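Local coordinates for protein N-acetylglucosamine-6-phosphate deacetylase (Mycobacterium smegmatis, PDB 6FV4) that probably removes the acetyl group from N-acetylglucosamine-6-phosphate, working with divalent metal bound in an amidohydrolase-type active site, at residues H136-W141 against G148-V153; T23-T28 against D341-A346; D210-A215 against P238-A243; V69-H74 against R356-P361; V261-Y266 against V332-L337. The protein carries 1 engineered substitution. All coordinates share one frame; numbering follows the deposited sequence.

Interaction 1. Residues H136-W141 against G148-V153. With CD (cadmium ion), chain J; ZN (zinc ion), chain H.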
# COMPACT_ATOMS: atom_id res chain seq x y z
N HIS B 136 -25.74 -7.51 -8.58
CA HIS B 136 -24.64 -7.92 -7.72
C HIS B 136 -25.24 -8.59 -6.49
O HIS B 136 -26.06 -7.98 -5.79
CB HIS B 136 -23.80 -6.70 -7.34
CG HIS B 136 -22.86 -6.93 -6.19
ND1 HIS B 136 -22.53 -5.92 -5.31
CD2 HIS B 136 -22.14 -8.01 -5.81
CE1 HIS B 136 -21.68 -6.38 -4.41
NE2 HIS B 136 -21.41 -7.64 -4.70
N LEU B 137 -24.86 -9.83 -6.23
CA LEU B 137 -25.30 -10.53 -5.02
C LEU B 137 -24.24 -10.33 -3.95
O LEU B 137 -23.22 -11.02 -3.93
CB LEU B 137 -25.53 -12.00 -5.29
CG LEU B 137 -26.43 -12.29 -6.50
CD1 LEU B 137 -26.54 -13.79 -6.69
CD2 LEU B 137 -27.79 -11.66 -6.31
N GLU B 138 -24.48 -9.36 -3.06
CA GLU B 138 -23.61 -9.16 -1.89
C GLU B 138 -24.18 -9.97 -0.73
O GLU B 138 -24.76 -9.45 0.23
CB GLU B 138 -23.50 -7.69 -1.54
CG GLU B 138 -22.42 -7.48 -0.45
CD GLU B 138 -22.22 -6.04 -0.10
OE1 GLU B 138 -23.19 -5.29 -0.20
OE2 GLU B 138 -21.09 -5.67 0.29
N GLY B 139 -23.99 -11.28 -0.83
CA GLY B 139 -24.64 -12.23 0.04
C GLY B 139 -25.41 -13.23 -0.79
O GLY B 139 -25.76 -12.98 -1.95
N PRO B 140 -25.74 -14.39 -0.21
CA PRO B 140 -25.62 -14.76 1.21
C PRO B 140 -24.36 -15.54 1.58
O PRO B 140 -24.23 -15.96 2.73
CB PRO B 140 -26.84 -15.66 1.40
CG PRO B 140 -26.91 -16.40 0.10
CD PRO B 140 -26.45 -15.43 -0.98
N TRP B 141 -23.45 -15.75 0.64
CA TRP B 141 -22.29 -16.61 0.89
C TRP B 141 -21.13 -15.83 1.49
O TRP B 141 -19.97 -15.88 1.04
CB TRP B 141 -21.94 -17.31 -0.41
CG TRP B 141 -23.19 -17.98 -0.92
CD1 TRP B 141 -23.93 -18.92 -0.27
CD2 TRP B 141 -23.87 -17.73 -2.16
NE1 TRP B 141 -25.02 -19.29 -1.02
CE2 TRP B 141 -25.01 -18.57 -2.19
CE3 TRP B 141 -23.63 -16.88 -3.24
CZ2 TRP B 141 -25.90 -18.59 -3.26
CZ3 TRP B 141 -24.50 -16.89 -4.30
CH2 TRP B 141 -25.63 -17.75 -4.31
N GLY B 148 -20.91 -3.32 9.20
CA GLY B 148 -21.13 -3.45 7.78
C GLY B 148 -21.88 -4.71 7.40
O GLY B 148 -22.46 -4.76 6.30
N ALA B 149 -21.88 -5.73 8.27
CA ALA B 149 -22.65 -6.93 8.02
C ALA B 149 -24.11 -6.57 7.76
O ALA B 149 -24.67 -5.69 8.42
CB ALA B 149 -22.54 -7.89 9.20
N HIS B 150 -24.72 -7.25 6.80
CA HIS B 150 -26.06 -6.87 6.32
C HIS B 150 -27.14 -7.63 7.09
O HIS B 150 -27.92 -7.02 7.83
CB HIS B 150 -26.15 -7.10 4.81
CG HIS B 150 -25.21 -6.24 4.03
ND1 HIS B 150 -25.11 -4.88 4.23
CD2 HIS B 150 -24.31 -6.55 3.07
CE1 HIS B 150 -24.18 -4.38 3.42
NE2 HIS B 150 -23.70 -5.37 2.69
N GLN B 151 -27.21 -8.95 6.91
CA GLN B 151 -28.08 -9.82 7.70
C GLN B 151 -27.35 -11.12 7.98
O GLN B 151 -27.58 -12.15 7.32
CB GLN B 151 -29.42 -10.05 7.00
CG GLN B 151 -30.38 -10.98 7.77
CD GLN B 151 -31.10 -10.28 8.91
OE1 GLN B 151 -31.58 -10.92 9.85
NE2 GLN B 151 -31.17 -8.96 8.83
N PRO B 152 -26.44 -11.12 8.97
CA PRO B 152 -25.55 -12.29 9.16
C PRO B 152 -26.24 -13.57 9.63
O PRO B 152 -25.61 -14.64 9.54
CB PRO B 152 -24.53 -11.80 10.22
CG PRO B 152 -25.11 -10.56 10.80
CD PRO B 152 -25.99 -9.95 9.74
N VAL B 153 -27.48 -13.54 10.11
CA VAL B 153 -28.08 -14.82 10.50
C VAL B 153 -28.45 -15.67 9.28
O VAL B 153 -28.65 -16.88 9.41
CB VAL B 153 -29.29 -14.63 11.44
CG1 VAL B 153 -28.82 -14.21 12.83
CG2 VAL B 153 -30.29 -13.63 10.87
CD CD J . -21.30 -4.54 2.42
ZN ZN H . -23.19 -3.22 -0.33
O HOH W 1 -20.99 -3.24 4.64

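Interaction 2. Residues T23-T28 against D341-A346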
# COMPACT_ATOMS: atom_id res chain seq x y z
N THR B 23 -13.00 21.56 -21.30
CA THR B 23 -12.22 20.35 -21.02
C THR B 23 -13.07 19.12 -21.26
O THR B 23 -14.16 19.02 -20.70
CB THR B 23 -11.71 20.31 -19.58
OG1 THR B 23 -10.94 21.48 -19.28
CG2 THR B 23 -10.87 19.07 -19.37
N VAL B 24 -12.57 18.18 -22.07
CA VAL B 24 -13.25 16.90 -22.29
C VAL B 24 -12.29 15.78 -21.91
O VAL B 24 -11.22 15.63 -22.53
CB VAL B 24 -13.74 16.74 -23.73
CG1 VAL B 24 -14.35 15.36 -23.91
CG2 VAL B 24 -14.75 17.82 -24.08
N LEU B 25 -12.66 15.00 -20.90
CA LEU B 25 -11.93 13.80 -20.53
C LEU B 25 -12.63 12.61 -21.16
O LEU B 25 -13.83 12.42 -20.98
CB LEU B 25 -11.84 13.67 -19.01
CG LEU B 25 -10.75 14.61 -18.48
CD1 LEU B 25 -11.38 15.82 -17.84
CD2 LEU B 25 -9.84 13.90 -17.50
N THR B 26 -11.88 11.84 -21.95
CA THR B 26 -12.45 10.74 -22.71
C THR B 26 -12.32 9.40 -22.00
O THR B 26 -12.96 8.43 -22.41
CB THR B 26 -11.78 10.64 -24.09
OG1 THR B 26 -10.47 10.09 -23.94
CG2 THR B 26 -11.67 12.01 -24.73
N GLY B 27 -11.51 9.33 -20.96
CA GLY B 27 -11.13 8.08 -20.33
C GLY B 27 -9.67 7.76 -20.51
O GLY B 27 -9.08 7.08 -19.66
N THR B 28 -9.05 8.24 -21.59
CA THR B 28 -7.62 8.08 -21.81
C THR B 28 -6.91 9.41 -22.05
O THR B 28 -5.71 9.54 -21.78
CB THR B 28 -7.36 7.16 -23.01
OG1 THR B 28 -8.03 7.68 -24.16
CG2 THR B 28 -7.85 5.75 -22.71
N ASP B 341 -4.08 15.84 -13.42
CA ASP B 341 -3.80 14.43 -13.15
C ASP B 341 -4.88 13.82 -12.27
O ASP B 341 -5.17 12.62 -12.39
CB ASP B 341 -2.44 14.28 -12.48
CG ASP B 341 -1.29 14.79 -13.36
OD1 ASP B 341 -1.32 14.57 -14.59
OD2 ASP B 341 -0.36 15.40 -12.80
N ALA B 342 -5.48 14.61 -11.37
CA ALA B 342 -6.49 14.08 -10.46
C ALA B 342 -7.78 13.76 -11.20
O ALA B 342 -8.40 12.72 -10.95
CB ALA B 342 -6.74 15.08 -9.33
N LEU B 343 -8.22 14.65 -12.09
CA LEU B 343 -9.38 14.39 -12.92
C LEU B 343 -9.17 13.16 -13.78
O LEU B 343 -10.09 12.36 -13.97
CB LEU B 343 -9.67 15.60 -13.81
CG LEU B 343 -10.25 16.82 -13.10
CD1 LEU B 343 -10.31 17.98 -14.08
CD2 LEU B 343 -11.63 16.54 -12.53
N SER B 344 -7.96 12.99 -14.31
CA SER B 344 -7.68 11.86 -15.19
C SER B 344 -7.70 10.55 -14.41
O SER B 344 -8.20 9.53 -14.91
CB SER B 344 -6.34 12.06 -15.89
OG SER B 344 -6.52 12.94 -16.99
N LEU B 345 -7.18 10.56 -13.19
CA LEU B 345 -7.26 9.36 -12.36
C LEU B 345 -8.71 9.08 -11.96
O LEU B 345 -9.17 7.94 -12.06
CB LEU B 345 -6.39 9.53 -11.12
CG LEU B 345 -6.44 8.38 -10.12
CD1 LEU B 345 -5.92 7.11 -10.74
CD2 LEU B 345 -5.65 8.77 -8.85
N ALA B 346 -9.44 10.11 -11.52
CA ALA B 346 -10.80 9.91 -11.05
C ALA B 346 -11.70 9.37 -12.16
O ALA B 346 -12.58 8.54 -11.91
CB ALA B 346 -11.34 11.23 -10.49
O HOH W 2 -8.92 9.22 -17.73

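Interaction 3. Residues D210-A215 against P238-A243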
# COMPACT_ATOMS: atom_id res chain seq x y z
N ASP B 210 -3.65 -16.14 2.87
CA ASP B 210 -3.49 -17.33 2.05
C ASP B 210 -4.83 -17.76 1.44
O ASP B 210 -4.90 -18.13 0.26
CB ASP B 210 -2.93 -18.49 2.87
CG ASP B 210 -1.50 -18.26 3.33
OD1 ASP B 210 -0.74 -17.56 2.63
OD2 ASP B 210 -1.14 -18.80 4.39
N GLN B 211 -5.89 -17.77 2.26
CA GLN B 211 -7.22 -18.14 1.78
C GLN B 211 -7.72 -17.18 0.70
O GLN B 211 -8.46 -17.60 -0.20
CB GLN B 211 -8.21 -18.16 2.94
CG GLN B 211 -7.95 -19.29 3.91
CD GLN B 211 -8.78 -19.19 5.16
OE1 GLN B 211 -9.01 -18.10 5.68
NE2 GLN B 211 -9.24 -20.33 5.64
N THR B 212 -7.36 -15.90 0.80
CA THR B 212 -7.78 -14.92 -0.20
C THR B 212 -7.00 -15.10 -1.49
O THR B 212 -7.57 -15.06 -2.59
CB THR B 212 -7.58 -13.51 0.36
OG1 THR B 212 -8.33 -13.38 1.57
CG2 THR B 212 -8.00 -12.44 -0.63
N ARG B 213 -5.69 -15.32 -1.37
CA ARG B 213 -4.88 -15.59 -2.55
C ARG B 213 -5.36 -16.84 -3.27
O ARG B 213 -5.29 -16.92 -4.50
CB ARG B 213 -3.39 -15.68 -2.15
CG ARG B 213 -2.45 -15.79 -3.33
CD ARG B 213 -1.09 -16.30 -2.91
NE ARG B 213 -0.04 -15.36 -3.26
CZ ARG B 213 0.62 -15.39 -4.42
NH1 ARG B 213 0.32 -16.32 -5.32
NH2 ARG B 213 1.57 -14.49 -4.68
N ALA B 214 -5.90 -17.82 -2.53
CA ALA B 214 -6.48 -19.01 -3.17
C ALA B 214 -7.75 -18.65 -3.93
O ALA B 214 -7.96 -19.13 -5.04
CB ALA B 214 -6.76 -20.09 -2.13
N ALA B 215 -8.59 -17.80 -3.34
CA ALA B 215 -9.77 -17.29 -4.03
C ALA B 215 -9.40 -16.55 -5.31
O ALA B 215 -10.08 -16.69 -6.33
CB ALA B 215 -10.57 -16.38 -3.08
N PRO B 238 -1.40 -10.66 7.02
CA PRO B 238 -1.82 -9.48 6.25
C PRO B 238 -3.31 -9.41 5.95
O PRO B 238 -3.85 -8.32 5.72
CB PRO B 238 -1.01 -9.61 4.94
CG PRO B 238 0.08 -10.57 5.22
CD PRO B 238 -0.47 -11.52 6.26
N GLY B 239 -4.01 -10.54 5.92
CA GLY B 239 -5.43 -10.50 5.66
C GLY B 239 -5.74 -10.28 4.19
O GLY B 239 -4.84 -10.18 3.35
N PRO B 240 -7.03 -10.17 3.86
CA PRO B 240 -7.42 -10.19 2.45
C PRO B 240 -7.04 -8.93 1.69
O PRO B 240 -6.75 -9.03 0.50
CB PRO B 240 -8.95 -10.39 2.50
CG PRO B 240 -9.28 -10.72 3.96
CD PRO B 240 -8.20 -10.04 4.75
N ALA B 241 -7.05 -7.76 2.34
CA ALA B 241 -6.76 -6.52 1.63
C ALA B 241 -5.42 -6.56 0.91
O ALA B 241 -5.28 -5.98 -0.18
CB ALA B 241 -6.79 -5.32 2.59
N VAL B 242 -4.44 -7.27 1.48
CA VAL B 242 -3.10 -7.27 0.90
C VAL B 242 -3.03 -8.25 -0.27
O VAL B 242 -2.45 -7.94 -1.31
CB VAL B 242 -2.04 -7.56 1.98
CG1 VAL B 242 -0.68 -7.85 1.35
CG2 VAL B 242 -1.94 -6.35 2.91
N ALA B 243 -3.64 -9.45 -0.11
CA ALA B 243 -3.78 -10.36 -1.25
C ALA B 243 -4.49 -9.68 -2.41
O ALA B 243 -4.09 -9.84 -3.57
CB ALA B 243 -4.53 -11.63 -0.82

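Interaction 4. Residues V69-H74 against R356-P361. With ZN (zinc ion), chain H.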
# COMPACT_ATOMS: atom_id res chain seq x y z
N VAL B 69 -19.97 4.98 -13.61
CA VAL B 69 -20.32 3.57 -13.65
C VAL B 69 -20.29 3.07 -12.20
O VAL B 69 -19.21 2.73 -11.68
CB VAL B 69 -19.37 2.75 -14.53
CG1 VAL B 69 -19.78 1.27 -14.54
CG2 VAL B 69 -19.32 3.33 -15.94
N ASP B 70 -21.44 3.05 -11.54
CA ASP B 70 -21.53 2.62 -10.14
C ASP B 70 -21.86 1.14 -10.10
O ASP B 70 -22.97 0.73 -10.45
CB ASP B 70 -22.58 3.44 -9.40
CG ASP B 70 -22.48 3.29 -7.88
OD1 ASP B 70 -23.26 3.97 -7.17
OD2 ASP B 70 -21.62 2.51 -7.41
N THR B 71 -20.89 0.33 -9.69
CA THR B 71 -21.02 -1.12 -9.77
C THR B 71 -21.42 -1.76 -8.44
O THR B 71 -21.41 -2.99 -8.33
CB THR B 71 -19.73 -1.76 -10.27
OG1 THR B 71 -18.63 -1.37 -9.43
CG2 THR B 71 -19.44 -1.31 -11.70
N HIS B 72 -21.81 -0.97 -7.45
CA HIS B 72 -22.16 -1.56 -6.16
C HIS B 72 -22.98 -0.50 -5.42
O HIS B 72 -22.41 0.44 -4.86
CB HIS B 72 -20.91 -1.97 -5.39
CG HIS B 72 -21.17 -2.51 -4.01
ND1 HIS B 72 -20.22 -3.22 -3.31
CD2 HIS B 72 -22.25 -2.43 -3.20
CE1 HIS B 72 -20.71 -3.56 -2.13
NE2 HIS B 72 -21.94 -3.10 -2.04
N LEU B 73 -24.30 -0.65 -5.44
CA LEU B 73 -25.19 0.24 -4.71
C LEU B 73 -26.50 -0.47 -4.45
O LEU B 73 -26.88 -1.39 -5.19
CB LEU B 73 -25.44 1.55 -5.44
CG LEU B 73 -26.23 1.49 -6.74
CD1 LEU B 73 -26.86 2.86 -7.01
CD2 LEU B 73 -25.31 1.10 -7.88
N HIS B 74 -27.20 -0.02 -3.41
CA HIS B 74 -28.39 -0.69 -2.92
C HIS B 74 -29.67 0.08 -3.17
O HIS B 74 -30.75 -0.52 -3.17
CB HIS B 74 -28.25 -0.97 -1.41
CG HIS B 74 -27.13 -1.90 -1.09
ND1 HIS B 74 -27.27 -3.27 -1.14
CD2 HIS B 74 -25.83 -1.66 -0.79
CE1 HIS B 74 -26.11 -3.84 -0.86
NE2 HIS B 74 -25.23 -2.88 -0.63
N ARG B 356 -14.80 -2.04 -16.84
CA ARG B 356 -13.92 -3.11 -17.30
C ARG B 356 -13.95 -4.29 -16.34
O ARG B 356 -14.00 -5.45 -16.76
CB ARG B 356 -12.49 -2.57 -17.46
CG ARG B 356 -11.53 -3.50 -18.15
CD ARG B 356 -10.13 -2.93 -18.14
NE ARG B 356 -9.73 -2.59 -16.78
CZ ARG B 356 -9.22 -1.41 -16.43
NH1 ARG B 356 -9.03 -0.45 -17.33
NH2 ARG B 356 -8.88 -1.20 -15.17
N ALA B 357 -13.91 -4.02 -15.03
CA ALA B 357 -13.93 -5.11 -14.06
C ALA B 357 -15.20 -5.96 -14.19
O ALA B 357 -15.16 -7.18 -14.01
CB ALA B 357 -13.81 -4.56 -12.64
N LEU B 358 -16.32 -5.34 -14.50
CA LEU B 358 -17.59 -6.05 -14.57
C LEU B 358 -17.94 -6.52 -15.97
O LEU B 358 -19.01 -7.11 -16.16
CB LEU B 358 -18.72 -5.17 -14.03
CG LEU B 358 -18.90 -5.53 -12.55
CD1 LEU B 358 -17.80 -4.89 -11.70
CD2 LEU B 358 -20.26 -5.15 -12.04
N GLY B 359 -17.07 -6.30 -16.95
CA GLY B 359 -17.39 -6.72 -18.31
C GLY B 359 -18.50 -5.91 -18.93
O GLY B 359 -19.22 -6.42 -19.81
N LEU B 360 -18.67 -4.67 -18.49
CA LEU B 360 -19.70 -3.81 -19.03
C LEU B 360 -19.16 -3.08 -20.25
O LEU B 360 -17.95 -3.05 -20.47
CB LEU B 360 -20.17 -2.82 -17.96
CG LEU B 360 -20.92 -3.41 -16.77
CD1 LEU B 360 -20.93 -2.42 -15.59
CD2 LEU B 360 -22.33 -3.75 -17.21
N PRO B 361 -20.05 -2.50 -21.09
CA PRO B 361 -19.56 -1.69 -22.22
C PRO B 361 -18.48 -0.71 -21.80
O PRO B 361 -18.68 0.14 -20.93
CB PRO B 361 -20.82 -0.95 -22.70
CG PRO B 361 -21.99 -1.54 -21.91
CD PRO B 361 -21.49 -2.76 -21.19
ZN ZN H . -23.19 -3.22 -0.33

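Interaction 5. Residues V261-Y266 against V332-L337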
# COMPACT_ATOMS: atom_id res chain seq x y z
N VAL B 261 -13.51 4.93 4.72
CA VAL B 261 -12.07 4.78 4.83
C VAL B 261 -11.47 6.17 4.89
O VAL B 261 -12.00 7.11 4.28
CB VAL B 261 -11.46 3.96 3.64
CG1 VAL B 261 -12.08 2.57 3.54
CG2 VAL B 261 -11.64 4.69 2.32
N ALA B 262 -10.36 6.31 5.61
CA ALA B 262 -9.69 7.60 5.68
C ALA B 262 -9.18 8.00 4.30
O ALA B 262 -8.76 7.13 3.53
CB ALA B 262 -8.53 7.56 6.68
N PRO B 263 -9.24 9.28 3.93
CA PRO B 263 -8.67 9.70 2.63
C PRO B 263 -7.26 9.20 2.37
O PRO B 263 -6.93 8.89 1.22
CB PRO B 263 -8.72 11.23 2.72
CG PRO B 263 -9.93 11.49 3.61
CD PRO B 263 -9.94 10.38 4.62
N ALA B 264 -6.41 9.12 3.40
CA ALA B 264 -5.03 8.66 3.19
C ALA B 264 -4.98 7.16 2.89
O ALA B 264 -4.04 6.69 2.23
CB ALA B 264 -4.16 8.99 4.41
N ILE B 265 -5.96 6.40 3.35
CA ILE B 265 -6.06 5.00 2.95
C ILE B 265 -6.37 4.90 1.46
O ILE B 265 -5.81 4.05 0.75
CB ILE B 265 -7.12 4.25 3.78
CG1 ILE B 265 -6.72 4.21 5.25
CG2 ILE B 265 -7.29 2.83 3.26
CD1 ILE B 265 -5.50 3.36 5.53
N TYR B 266 -7.26 5.76 0.96
CA TYR B 266 -7.56 5.78 -0.48
C TYR B 266 -6.32 6.15 -1.29
O TYR B 266 -6.09 5.60 -2.38
CB TYR B 266 -8.70 6.75 -0.75
CG TYR B 266 -8.74 7.28 -2.17
CD1 TYR B 266 -9.20 6.47 -3.22
CD2 TYR B 266 -8.32 8.57 -2.47
CE1 TYR B 266 -9.22 6.94 -4.53
CE2 TYR B 266 -8.34 9.05 -3.77
CZ TYR B 266 -8.80 8.23 -4.80
OH TYR B 266 -8.83 8.69 -6.10
N VAL B 332 -11.02 13.31 -6.45
CA VAL B 332 -10.16 14.34 -7.04
C VAL B 332 -9.49 15.16 -5.94
O VAL B 332 -8.33 15.58 -6.07
CB VAL B 332 -10.98 15.24 -7.99
CG1 VAL B 332 -10.11 16.39 -8.51
CG2 VAL B 332 -11.56 14.44 -9.17
N ALA B 333 -10.21 15.41 -4.85
CA ALA B 333 -9.69 16.27 -3.79
C ALA B 333 -8.62 15.56 -2.97
O ALA B 333 -7.64 16.20 -2.53
CB ALA B 333 -10.84 16.72 -2.90
N HIS B 334 -8.76 14.26 -2.76
CA HIS B 334 -7.92 13.55 -1.81
C HIS B 334 -6.89 12.63 -2.45
O HIS B 334 -6.17 11.95 -1.72
CB HIS B 334 -8.78 12.75 -0.84
CG HIS B 334 -9.61 13.60 0.07
ND1 HIS B 334 -9.05 14.50 0.96
CD2 HIS B 334 -10.95 13.70 0.23
CE1 HIS B 334 -10.01 15.11 1.62
NE2 HIS B 334 -11.18 14.64 1.20
N CYS B 335 -6.78 12.58 -3.78
CA CYS B 335 -5.78 11.67 -4.32
C CYS B 335 -4.37 12.25 -4.27
O CYS B 335 -3.41 11.50 -4.49
CB CYS B 335 -6.13 11.28 -5.76
SG CYS B 335 -6.04 12.63 -6.94
N GLY B 336 -4.21 13.53 -3.95
CA GLY B 336 -2.89 14.10 -3.79
C GLY B 336 -2.16 14.40 -5.08
O GLY B 336 -0.94 14.60 -5.06
N LEU B 337 -2.87 14.43 -6.21
CA LEU B 337 -2.29 14.81 -7.48
C LEU B 337 -2.76 16.20 -7.88
O LEU B 337 -3.80 16.67 -7.40
CB LEU B 337 -2.67 13.80 -8.57
CG LEU B 337 -2.30 12.34 -8.31
CD1 LEU B 337 -2.99 11.42 -9.34
CD2 LEU B 337 -0.79 12.13 -8.33

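Interaction 1. Residues H136-W141 against G148-V153
The metal centre at the mouth of the amidohydrolase barrel brings together E138, on barrel strand 134-138, and H150, on the loop that follows. These two side chains carry the whole contact, and they meet through metal. With CG anti to the backbone N (chi1 -171°) and the chain extended beyond it, the E138 carboxylate lies between the two ions and bridges them. OE1 lies 2.1 Å from zinc, while OE2 lies 2.4 Å from cadmium. H150 comes in across the glutamate at about a right angle and puts its NE2 2.6 Å from the same cadmium, its ring plane turned 59° from the carboxylate plane. E138 OE2 lies at the edge of that ring, in its plane. E138 OE1 also comes within 2.9 Å of H150 NE2, but no hydrogen bond joins them, since each atom is committed to its own ion. A water on cadmium hands a hydrogen to G148 O over 2.7 Å, tying the loop backbone to the site. That same carbonyl oxygen sits 3.3 Å above one face of the H150 ring, offset toward its rim. H204 and H225 are further cadmium ligands, and H72 and H74 bind the zinc. Chemically, one carboxylate shared by two cations probably offsets part of their mutual repulsion, and the imidazole fastens an otherwise irregular loop to the strand by a metal bond.

Interaction 2. Residues T23-T28 against D341-A346
Strand 23-25 passes helix 339-357 with L25 opposite S344, their CA atoms 7.1 Å apart, where an N-terminal strand meets a helix of the amidohydrolase domain. L25 does the touching with one branch. Its CG stands beside the backbone N and anti to the carbonyl carbon (chi1 -78°); with chi2 at 104°, away from the usual staggered positions, CD2 faces the helix at L343 and S344. L25 CD2 comes to 3.9 Å from L343 C and 4.1 Å from L343 CB, so the methyl rests on the helix backbone and the root of the leucine; L343 also packs on L380 and on V332 of helix 324-334. S344 OG approaches L25 CD2 to 3.5 Å. It makes a weak hydrogen bond back to D340 O, one turn earlier in its own helix, so the hydroxyl has a polar partner, if a weak one, while it lies against the methyl. Beyond L25 the chain turns: T26 OG1 accepts a weak bond from T28 N in the manner of an ST turn, and it is also bonded to E29 N. The turn carries G27 O toward the helix, where a water donates weakly to G27 O and, over 2.9 Å, to S344 O.

Interaction 3. Residues D210-A215 against P238-A243
T212 and P240 join two successive outer helices of the barrel, 209-217 and 240-246, and the threonine can be followed atom by atom. Its CB already sits against the other helix, 3.8 Å from A243 CB. From there the side chain forks. OG1 stands beside the backbone N, anti to the carbonyl carbon (chi1 -58°), and meets P240 CB at 3.2 Å, close for an oxygen and a carbon; the proline ring crosses the threonine at about a right angle. The polar need of OG1 is met in its own helix, where it hydrogen-bonds to T208 O, so the proline simply packs on it. The other branch, CG2, settles on A243 CB at 3.6 Å and lies 3.8 Å from P240 O. A243 CB packs against T212 CG2 and CB and lies 3.9 Å from R213 N. These small groups are consistent with the close approach of the backbones, T212 CA lying 5.4 Å from P240 CA. G239, with positive phi, is the N-cap residue of the second helix, and its N is held by E237 OE1. A214 and A215 of the first helix pack on helix 186-195, A243 also touches Y209 and I216, and P238 and V242 turn to A262 and A264 of the second subunit.

Interaction 4. Residues V69-H74 against R356-P361
The first torsions of V69 and T71 decide which branches face L358 and L360: V69 has CG1 anti to its N (chi1 -180°), and in T71 OG1 sits between N and the carbonyl carbon (chi1 56°), which sets CG2 beside N. The methyl of T71 then joins CB in facing the leucines. L358 straddles that CB-CG2 bond with both branches, CD1 and CD2 each lying 3.9 Å from T71 CG2. L360 sends CD1 to V69 CG1 at 4.0 Å, the two side chains sliding past one another in opposite directions, and the same methyl borders T71 CG2 at 4.3 Å. Between the leucines G359 closes helix 339-357 in a Schellman motif, its N bonded to R356 O at 3.2 Å; L358 O is hydrogen-bonded by R175 NH2. The two leucines flank this turn, and both point toward the strand. Along the strand the alternate residue, D70, points away from this apolar layer, and OD2 makes a weak, long bond to H72 N. The chain then turns its corner at H72 and delivers the two histidines of the HxH motif found at the end of the first barrel strand in amidohydrolases. H72 NE2 and H74 NE2 each bind zinc at 2.1 Å, with E138 as a further ligand. H72 ND1 is gripped by E253 OE1, which, together with the zinc bond at NE2, holds the ring's rotation and probably makes NE2 a stronger donor to the metal. One strand thus has two chemistries: methyls of V69 and T71 pack on L358 and L360, and just beyond them nitrogen ligands hold an ion.

Interaction 5. Residues V261-Y266 against V332-L337
H334, Y266 and P263 bury most of the surface here, where the first turn of helix 263-273 meets the C-terminal part of helix 324-334 and the residue that follows. P263 and H334 lie side by side and point the same way. The proline ring rests on one face of the imidazole as a CH-pi contact, with P263 CB 3.9 Å from the H334 ring centroid and 23° off its normal. It is shifted toward the rim on the CG-ND1 side, P263 CB being 3.7 Å from H334 CG. Y266, one turn further along, has CG anti to its N (chi1 157°) and sends its ring past the end of the other helix. There C335 meets the CE2 corner: Y266 CE2 is 3.7 Å from C335 CB, and Y266 OH is 3.8 Å from the same carbon. The ring's edge turns to the backbone, with H334 O lying near its plane, 4.1 Å from Y266 CD2. Both polar groups have partners outside the two segments: Y266 OH hydrogen-bonds to Q349 OE1, and H334 O accepts from R267 NH1. G336, with positive phi, takes the chain out of the helix just after C335. A262 and A264 pack on R236 and Y209 of the second subunit. Packing of this kind, helix beginning against helix end, belongs to the outer helical layer of the amidohydrolase (beta/alpha)8 barrel, alongside the dimer interface.

How the interactions relate
Interactions 1 and 4 share the zinc: H72 and H74 from 4 and E138 from 1 bind it, and the H72 and H136 rings meet edge to face. Interaction 4 is the most central; its apolar half packs on strand 63-76, which also carries H72 and H74. Interactions 2, 3 and 4 are buried; 5 and the metal-bound 1 are partly so. Interactions 2 and 4 use residues 341-346 of helix 339-357 and its C-terminal end, respectively. Interaction 2 touches 5, A342 and A346 packing on C335 and V332. Interactions 3 and 5 are helix-to-helix packing beside the second subunit, 3 through a threonine on a proline and an alanine, 5 through a proline-on-imidazole CH-pi contact and a tyrosine ring.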